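Putative fimbrium tip subunit Fim1F (Parabacteroides distasonis, PDB 3R4R) is a putative component of the fimbrium tip, part of the surface filaments that mediate cell adhesion and biofilm formation. Local coordinates at residues F14-V19 against L83-V88; S169-Y174 against G264-I269. One frame throughout, in Å; residues are numbered along the deposited sequence.

Interaction 1 (F14-V19 against L83-V88)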
ATOM      1  N   PHE A  14     -13.790 -11.301 -24.633  1.00 72.68           N
ATOM      2  CA  PHE A  14     -14.539 -10.478 -23.685  1.00 71.92           C
ATOM      3  C   PHE A  14     -13.914  -9.151 -23.410  1.00 73.81           C
ATOM      4  O   PHE A  14     -12.698  -8.983 -23.494  1.00 70.27           O
ATOM      5  CB  PHE A  14     -14.668 -11.179 -22.325  1.00 71.83           C
ATOM      6  CG  PHE A  14     -15.566 -12.374 -22.307  1.00 76.14           C
ATOM      7  CD1 PHE A  14     -15.071 -13.637 -22.600  1.00 79.05           C
ATOM      8  CD2 PHE A  14     -16.903 -12.248 -21.968  1.00 81.59           C
ATOM      9  CE1 PHE A  14     -15.910 -14.748 -22.584  1.00 83.43           C
ATOM     10  CE2 PHE A  14     -17.742 -13.358 -21.954  1.00 88.25           C
ATOM     11  CZ  PHE A  14     -17.240 -14.602 -22.263  1.00 86.24           C
ATOM     12  N   ASP A  15     -14.759  -8.219 -22.988  1.00 72.57           N
ATOM     13  CA  ASP A  15     -14.365  -6.914 -22.493  1.00 70.36           C
ATOM     14  C   ASP A  15     -14.957  -6.753 -21.089  1.00 70.85           C
ATOM     15  O   ASP A  15     -16.159  -6.922 -20.884  1.00 73.62           O
ATOM     16  CB  ASP A  15     -14.762  -5.768 -23.435  1.00 75.90           C
ATOM     17  CG  ASP A  15     -13.994  -5.713 -24.754  1.00 92.12           C
ATOM     18  OD1 ASP A  15     -13.692  -6.797 -25.325  1.00 94.15           O
ATOM     19  OD2 ASP A  15     -13.781  -4.589 -25.267  1.00 98.69           O
HETATM   20  N   MSE A  16     -14.088  -6.496 -20.117  1.00 62.75           N
HETATM   21  CA  MSE A  16     -14.448  -6.365 -18.706  1.00 60.08           C
HETATM   22  C   MSE A  16     -14.470  -4.927 -18.246  1.00 63.22           C
HETATM   23  O   MSE A  16     -13.556  -4.159 -18.555  1.00 59.32           O
HETATM   24  CB  MSE A  16     -13.447  -7.143 -17.821  1.00 57.77           C
HETATM   25  CG  MSE A  16     -13.527  -8.672 -17.978  1.00 64.41           C
HETATM   26 SE   MSE A  16     -12.198  -9.733 -16.950  0.75 66.96          SE
HETATM   27  CE  MSE A  16     -12.510  -8.973 -15.162  1.00 61.50           C
ATOM     28  N   SER A  17     -15.516  -4.574 -17.479  1.00 63.17           N
ATOM     29  CA  SER A  17     -15.643  -3.284 -16.804  1.00 62.79           C
ATOM     30  C   SER A  17     -15.059  -3.447 -15.405  1.00 63.82           C
ATOM     31  O   SER A  17     -15.507  -4.320 -14.655  1.00 62.65           O
ATOM     32  CB  SER A  17     -17.090  -2.801 -16.789  1.00 71.20           C
ATOM     33  OG  SER A  17     -17.605  -2.610 -18.097  1.00 84.76           O
ATOM     34  N   LEU A  18     -14.014  -2.663 -15.081  1.00 59.55           N
ATOM     35  CA  LEU A  18     -13.270  -2.765 -13.828  1.00 57.55           C
ATOM     36  C   LEU A  18     -13.426  -1.509 -12.970  1.00 60.83           C
ATOM     37  O   LEU A  18     -13.269  -0.398 -13.479  1.00 61.68           O
ATOM     38  CB  LEU A  18     -11.785  -2.973 -14.193  1.00 55.26           C
ATOM     39  CG  LEU A  18     -10.941  -3.918 -13.321  1.00 58.48           C
ATOM     40  CD1 LEU A  18     -11.249  -5.374 -13.644  1.00 58.84           C
ATOM     41  CD2 LEU A  18      -9.464  -3.726 -13.600  1.00 59.05           C
ATOM     42  N   VAL A  19     -13.724  -1.674 -11.669  1.00 55.68           N
ATOM     43  CA  VAL A  19     -13.856  -0.540 -10.740  1.00 54.46           C
ATOM     44  C   VAL A  19     -12.798  -0.696  -9.626  1.00 53.03           C
ATOM     45  O   VAL A  19     -12.842  -1.684  -8.897  1.00 52.18           O
ATOM     46  CB  VAL A  19     -15.290  -0.397 -10.167  1.00 61.49           C
ATOM     47  CG1 VAL A  19     -15.357   0.677  -9.080  1.00 60.47           C
ATOM     48  CG2 VAL A  19     -16.294  -0.090 -11.274  1.00 65.09           C
ATOM     49  N   LEU A  83     -12.026   1.317 -15.291  1.00 54.31           N
ATOM     50  CA  LEU A  83     -11.175   0.813 -16.366  1.00 52.90           C
ATOM     51  C   LEU A  83     -11.870  -0.210 -17.212  1.00 58.25           C
ATOM     52  O   LEU A  83     -12.729  -0.941 -16.727  1.00 58.31           O
ATOM     53  CB  LEU A  83      -9.890   0.166 -15.814  1.00 50.02           C
ATOM     54  CG  LEU A  83      -8.862   1.042 -15.134  1.00 52.31           C
ATOM     55  CD1 LEU A  83      -7.733   0.199 -14.622  1.00 49.22           C
ATOM     56  CD2 LEU A  83      -8.307   2.057 -16.098  1.00 56.24           C
ATOM     57  N   GLN A  84     -11.447  -0.292 -18.474  1.00 56.36           N
ATOM     58  CA  GLN A  84     -11.899  -1.278 -19.438  1.00 58.85           C
ATOM     59  C   GLN A  84     -10.766  -2.220 -19.808  1.00 60.49           C
ATOM     60  O   GLN A  84      -9.669  -1.771 -20.132  1.00 58.37           O
ATOM     61  CB  GLN A  84     -12.455  -0.597 -20.694  1.00 64.10           C
ATOM     62  CG  GLN A  84     -13.932  -0.226 -20.621  1.00 79.49           C
ATOM     63  CD  GLN A  84     -14.839  -1.380 -21.001  1.00 95.21           C
ATOM     64  OE1 GLN A  84     -15.589  -1.913 -20.175  1.00 92.88           O
ATOM     65  NE2 GLN A  84     -14.802  -1.779 -22.274  1.00 85.08           N
ATOM     66  N   LEU A  85     -11.017  -3.522 -19.666  1.00 57.81           N
ATOM     67  CA  LEU A  85     -10.172  -4.629 -20.122  1.00 56.28           C
ATOM     68  C   LEU A  85     -10.705  -5.106 -21.442  1.00 64.48           C
ATOM     69  O   LEU A  85     -11.705  -5.811 -21.431  1.00 65.64           O
ATOM     70  CB  LEU A  85     -10.096  -5.811 -19.110  1.00 54.54           C
ATOM     71  CG  LEU A  85      -9.304  -5.717 -17.829  1.00 55.19           C
ATOM     72  CD1 LEU A  85      -9.708  -4.552 -17.012  1.00 55.98           C
ATOM     73  CD2 LEU A  85      -9.545  -6.917 -17.007  1.00 55.81           C
ATOM     74  N   GLU A  86     -10.128  -4.660 -22.572  1.00 62.71           N
ATOM     75  CA  GLU A  86     -10.540  -5.113 -23.904  1.00 65.25           C
ATOM     76  C   GLU A  86      -9.784  -6.367 -24.309  1.00 68.63           C
ATOM     77  O   GLU A  86      -8.598  -6.504 -24.012  1.00 66.01           O
ATOM     78  CB  GLU A  86     -10.341  -4.044 -25.001  1.00 68.53           C
ATOM     79  CG  GLU A  86     -11.016  -2.690 -24.809  1.00 82.78           C
ATOM     80  CD  GLU A  86     -10.280  -1.648 -23.991  1.00106.47           C
ATOM     81  OE1 GLU A  86      -9.292  -1.997 -23.304  1.00111.91           O
ATOM     82  OE2 GLU A  86     -10.670  -0.462 -24.081  1.00103.30           O
ATOM     83  N   GLY A  87     -10.479  -7.250 -25.016  1.00 67.66           N
ATOM     84  CA  GLY A  87      -9.935  -8.461 -25.610  1.00 67.02           C
ATOM     85  C   GLY A  87      -9.364  -9.520 -24.697  1.00 67.40           C
ATOM     86  O   GLY A  87      -8.267 -10.022 -24.963  1.00 65.51           O
ATOM     87  N   VAL A  88     -10.113  -9.902 -23.650  1.00 62.52           N
ATOM     88  CA  VAL A  88      -9.716 -11.015 -22.781  1.00 59.59           C
ATOM     89  C   VAL A  88     -10.125 -12.289 -23.543  1.00 66.53           C
ATOM     90  O   VAL A  88     -11.313 -12.469 -23.832  1.00 67.42           O
ATOM     91  CB  VAL A  88     -10.295 -10.909 -21.351  1.00 61.39           C
ATOM     92  CG1 VAL A  88      -9.864 -12.097 -20.495  1.00 58.86           C
ATOM     93  CG2 VAL A  88      -9.886  -9.585 -20.704  1.00 59.01           C
TER
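One edge of the Phe14 ring faces segment 83-88, where Val88 O lies near the ring plane, 4.1 Å from Phe14 CD1, while the rest of the ring points off from it. The carboxylate of Asp15 lies over the Glu86-Gly87 backbone, and Gly87 N reaches its OD1 from above the carboxylate plane at 3.3 Å, with a nearly straight N-H. The Asp15 and Glu86 carboxylate planes are 81° apart, and OD2 touches the Glu86 CG methylene. The third flat group, the Gln84 amide, is carried back over the partner strand by a bend at chi2 (-85°), and Ser17 OG donates to its OE1 at 3.0 Å, almost in line with the amide C=O. Were Ser17 replaced by an alanine, OE1 of Gln84 would probably lose this hydroxyl donor and the amide would be less firmly held in its rotation. The backbones form an antiparallel ladder interrupted by a G1 beta bulge: Gly87, with positive phi (63°), and Val88 together face Phe14, and the register shifts by one before Met16 pairs with Leu85. On the face bearing Met16, Leu18 and Leu85, Leu85 spreads its two methyls, CD1 meeting Leu18 CD2 at 3.5 Å while CD2 lies 3.9 Å from SE of Met16, a selenomethionine. Val49 and Val51 of strand 46-52 and Tyr60 of strand 58-65 cover this apolar cluster.

Interaction 2 (S169-Y174 against G264-I269). With EDO (1,2-ethanediol), chain E.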
ATOM      1  N   SER A 169       1.886   0.253   1.831  1.00 35.94           N
ATOM      2  CA  SER A 169       2.702   0.900   2.842  1.00 35.19           C
ATOM      3  C   SER A 169       1.872   1.294   4.044  1.00 38.00           C
ATOM      4  O   SER A 169       0.641   1.342   3.971  1.00 35.80           O
ATOM      5  CB  SER A 169       3.381   2.141   2.263  1.00 36.60           C
ATOM      6  OG  SER A 169       2.428   3.115   1.882  1.00 45.83           O
ATOM      7  N   ALA A 170       2.560   1.567   5.153  1.00 36.65           N
ATOM      8  CA  ALA A 170       2.000   2.163   6.355  1.00 37.26           C
ATOM      9  C   ALA A 170       2.318   3.659   6.364  1.00 38.80           C
ATOM     10  O   ALA A 170       3.384   4.048   5.879  1.00 37.74           O
ATOM     11  CB  ALA A 170       2.546   1.479   7.589  1.00 39.64           C
ATOM     12  N   LYS A 171       1.383   4.497   6.860  1.00 34.96           N
ATOM     13  CA  LYS A 171       1.567   5.940   6.971  1.00 35.44           C
ATOM     14  C   LYS A 171       1.877   6.283   8.434  1.00 40.92           C
ATOM     15  O   LYS A 171       1.148   5.872   9.341  1.00 42.55           O
ATOM     16  CB  LYS A 171       0.318   6.680   6.445  1.00 39.47           C
ATOM     17  CG  LYS A 171       0.366   8.223   6.541  1.00 46.04           C
ATOM     18  CD  LYS A 171      -0.971   8.836   6.094  1.00 44.66           C
ATOM     19  CE  LYS A 171      -1.014  10.333   6.238  1.00 51.69           C
ATOM     20  NZ  LYS A 171      -2.313  10.885   5.767  1.00 62.78           N
ATOM     21  N   ILE A 172       2.983   6.996   8.663  1.00 38.23           N
ATOM     22  CA  ILE A 172       3.418   7.344  10.038  1.00 39.04           C
ATOM     23  C   ILE A 172       3.587   8.864  10.163  1.00 41.16           C
ATOM     24  O   ILE A 172       4.352   9.463   9.405  1.00 40.89           O
ATOM     25  CB  ILE A 172       4.745   6.610  10.452  1.00 42.23           C
ATOM     26  CG1 ILE A 172       4.702   5.079  10.188  1.00 41.75           C
ATOM     27  CG2 ILE A 172       5.130   6.928  11.917  1.00 44.27           C
ATOM     28  CD1 ILE A 172       6.083   4.391  10.426  1.00 48.26           C
ATOM     29  N   GLU A 173       2.869   9.483  11.123  1.00 38.15           N
ATOM     30  CA  GLU A 173       2.980  10.912  11.408  1.00 37.07           C
ATOM     31  C   GLU A 173       3.566  11.146  12.819  1.00 41.92           C
ATOM     32  O   GLU A 173       2.954  10.746  13.801  1.00 42.72           O
ATOM     33  CB  GLU A 173       1.608  11.608  11.277  1.00 38.50           C
ATOM     34  CG  GLU A 173       1.682  13.123  11.507  1.00 48.03           C
ATOM     35  CD  GLU A 173       0.397  13.935  11.504  1.00 68.57           C
ATOM     36  OE1 GLU A 173      -0.701  13.334  11.560  1.00 64.66           O
ATOM     37  OE2 GLU A 173       0.494  15.184  11.495  1.00 67.24           O
ATOM     38  N   TYR A 174       4.744  11.770  12.922  1.00 40.14           N
ATOM     39  CA  TYR A 174       5.300  12.170  14.224  1.00 43.08           C
ATOM     40  C   TYR A 174       4.673  13.515  14.575  1.00 45.56           C
ATOM     41  O   TYR A 174       4.812  14.462  13.801  1.00 43.83           O
ATOM     42  CB  TYR A 174       6.843  12.207  14.225  1.00 45.63           C
ATOM     43  CG  TYR A 174       7.444  12.953  15.402  1.00 50.09           C
ATOM     44  CD1 TYR A 174       7.479  12.382  16.671  1.00 55.10           C
ATOM     45  CD2 TYR A 174       8.032  14.201  15.234  1.00 50.81           C
ATOM     46  CE1 TYR A 174       8.057  13.051  17.750  1.00 59.65           C
ATOM     47  CE2 TYR A 174       8.608  14.882  16.306  1.00 54.16           C
ATOM     48  CZ  TYR A 174       8.623  14.301  17.563  1.00 64.90           C
ATOM     49  OH  TYR A 174       9.179  14.976  18.623  1.00 67.47           O
ATOM     50  N   GLY A 264      -1.615  -0.401   5.007  1.00 35.87           N
ATOM     51  CA  GLY A 264      -2.988   0.063   4.934  1.00 36.04           C
ATOM     52  C   GLY A 264      -3.475   0.702   6.203  1.00 41.19           C
ATOM     53  O   GLY A 264      -4.683   0.818   6.388  1.00 42.81           O
ATOM     54  N   ASN A 265      -2.541   1.114   7.081  1.00 37.98           N
ATOM     55  CA  ASN A 265      -2.876   1.773   8.339  1.00 40.25           C
ATOM     56  C   ASN A 265      -2.162   3.135   8.468  1.00 42.29           C
ATOM     57  O   ASN A 265      -1.124   3.346   7.844  1.00 42.37           O
ATOM     58  CB  ASN A 265      -2.524   0.883   9.534  1.00 46.99           C
ATOM     59  CG  ASN A 265      -3.376  -0.356   9.681  1.00 54.75           C
ATOM     60  OD1 ASN A 265      -4.478  -0.320  10.227  1.00 48.72           O
ATOM     61  ND2 ASN A 265      -2.856  -1.479   9.251  1.00 45.05           N
ATOM     62  N   TYR A 266      -2.744   4.051   9.255  1.00 40.46           N
ATOM     63  CA  TYR A 266      -2.218   5.397   9.530  1.00 40.43           C
ATOM     64  C   TYR A 266      -1.958   5.493  11.029  1.00 46.06           C
ATOM     65  O   TYR A 266      -2.821   5.183  11.842  1.00 48.83           O
ATOM     66  CB  TYR A 266      -3.178   6.492   8.997  1.00 42.42           C
ATOM     67  CG  TYR A 266      -2.979   7.938   9.441  1.00 46.27           C
ATOM     68  CD1 TYR A 266      -1.702   8.465   9.636  1.00 46.91           C
ATOM     69  CD2 TYR A 266      -4.056   8.820   9.502  1.00 48.86           C
ATOM     70  CE1 TYR A 266      -1.518   9.799  10.006  1.00 48.03           C
ATOM     71  CE2 TYR A 266      -3.884  10.158   9.847  1.00 51.21           C
ATOM     72  CZ  TYR A 266      -2.615  10.649  10.104  1.00 57.74           C
ATOM     73  OH  TYR A 266      -2.493  11.981  10.456  1.00 53.43           O
ATOM     74  N   TYR A 267      -0.720   5.855  11.376  1.00 42.50           N
ATOM     75  CA  TYR A 267      -0.228   5.936  12.741  1.00 43.11           C
ATOM     76  C   TYR A 267       0.241   7.329  13.103  1.00 48.21           C
ATOM     77  O   TYR A 267       0.704   8.071  12.235  1.00 45.73           O
ATOM     78  CB  TYR A 267       0.941   4.961  12.926  1.00 44.12           C
ATOM     79  CG  TYR A 267       0.588   3.515  12.632  1.00 47.04           C
ATOM     80  CD1 TYR A 267      -0.050   2.726  13.587  1.00 51.71           C
ATOM     81  CD2 TYR A 267       0.915   2.927  11.410  1.00 45.67           C
ATOM     82  CE1 TYR A 267      -0.392   1.402  13.318  1.00 53.45           C
ATOM     83  CE2 TYR A 267       0.578   1.599  11.131  1.00 46.47           C
ATOM     84  CZ  TYR A 267      -0.069   0.838  12.093  1.00 55.59           C
ATOM     85  OH  TYR A 267      -0.414  -0.470  11.854  1.00 52.97           O
ATOM     86  N   ARG A 268       0.131   7.675  14.392  1.00 49.01           N
ATOM     87  CA  ARG A 268       0.646   8.917  14.957  1.00 49.71           C
ATOM     88  C   ARG A 268       1.540   8.604  16.170  1.00 55.13           C
ATOM     89  O   ARG A 268       1.124   7.873  17.070  1.00 57.63           O
ATOM     90  CB  ARG A 268      -0.460   9.925  15.351  1.00 51.90           C
ATOM     91  CG  ARG A 268      -1.358  10.425  14.214  1.00 55.64           C
ATOM     92  CD  ARG A 268      -2.145  11.626  14.685  1.00 50.89           C
ATOM     93  NE  ARG A 268      -3.231  12.016  13.785  1.00 55.54           N
ATOM     94  CZ  ARG A 268      -4.525  11.953  14.094  1.00 75.43           C
ATOM     95  NH1 ARG A 268      -4.911  11.568  15.309  1.00 71.81           N
ATOM     96  NH2 ARG A 268      -5.441  12.335  13.214  1.00 61.93           N
ATOM     97  N   ILE A 269       2.769   9.159  16.178  1.00 50.04           N
ATOM     98  CA  ILE A 269       3.734   9.016  17.271  1.00 50.47           C
ATOM     99  C   ILE A 269       3.766  10.337  18.018  1.00 57.37           C
ATOM    100  O   ILE A 269       4.162  11.381  17.490  1.00 55.48           O
ATOM    101  CB  ILE A 269       5.155   8.554  16.836  1.00 51.64           C
ATOM    102  CG1 ILE A 269       5.096   7.203  16.097  1.00 51.45           C
ATOM    103  CG2 ILE A 269       6.093   8.481  18.044  1.00 52.49           C
ATOM    104  CD1 ILE A 269       6.464   6.596  15.699  1.00 64.01           C
TER
HETATM  105  C1  EDO E 321      -2.005   3.804   4.749  1.00 55.00           C
HETATM  106  O1  EDO E 321      -0.939   4.366   3.956  1.00 56.01           O
HETATM  107  C2  EDO E 321      -3.151   4.818   4.828  1.00 57.03           C
HETATM  108  O2  EDO E 321      -4.384   4.150   5.147  1.00 66.06           O
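Strands 169-174 and 266-269 run parallel, their axes 4.6 Å apart at closest approach and inclined by 22°. Lys171 and Glu173 each use both backbone N-H and C=O across the gap: Lys171 binds Asn265 O and Tyr267 N, Glu173 binds Tyr267 O and Ile269 N. Before the regular ladder begins, Gly264 N donates to Ser169 O at 3.0 Å from well above the carbonyl plane, and a 1,2-ethanediol, probably from the crystallisation liquor, sits beside this end. On one face of the pair the Tyr266 ring is central. Lys171, with CG anti to its backbone N (chi1 178°) and the rest of the chain extended, lies over one ring face; its NZ stands 4.3 Å from the ring centroid, almost on the normal, a cation-pi contact, while also forming a salt bridge with Glu41. The phenol hydroxyl, Tyr266 OH, donates to Glu173 OE1 at 2.5 Å, with carboxylate and ring only 16° from coplanar. Arg268 NE approaches the same OE1 at 3.6 Å, a long salt bridge; the nearby guanidinium would be expected to favour an ionised Glu173. The other face is mainly apolar: Ile172 CG2 meets Ile269 CD1 at 4.0 Å, and Ala170 CB lies at the edge of the Tyr267 ring. Phe229 and Trp280 of the flanking strands, and Leu243 of strand 240-246 in the other sheet, pack against this side. With strands 228-232 and 278-284 flanking the pair, this is an interior parallel pairing in the beta-sandwich of the transthyretin-like C-terminal domain.

Overall arrangement
Interactions 1 and 2 join strands distant in sequence, by one antiparallel and one parallel pairing. Their centres lie 34 Å apart, on opposite sides of the chain's centre, and their nearest atoms are about 17 Å from each other, so neither touches the other. The connection runs through the long strand 161-179, whose early part pairs with strand 12-21 of interaction 1 and whose later part supplies 169-174 to interaction 2. Along the chain the two follow in series, interaction 1 closing before interaction 2 opens. Segment 14-19 falls in the inferred propeptide, whereas interaction 2 lies within the C-terminal domain; the ethanediol belongs to interaction 2 alone.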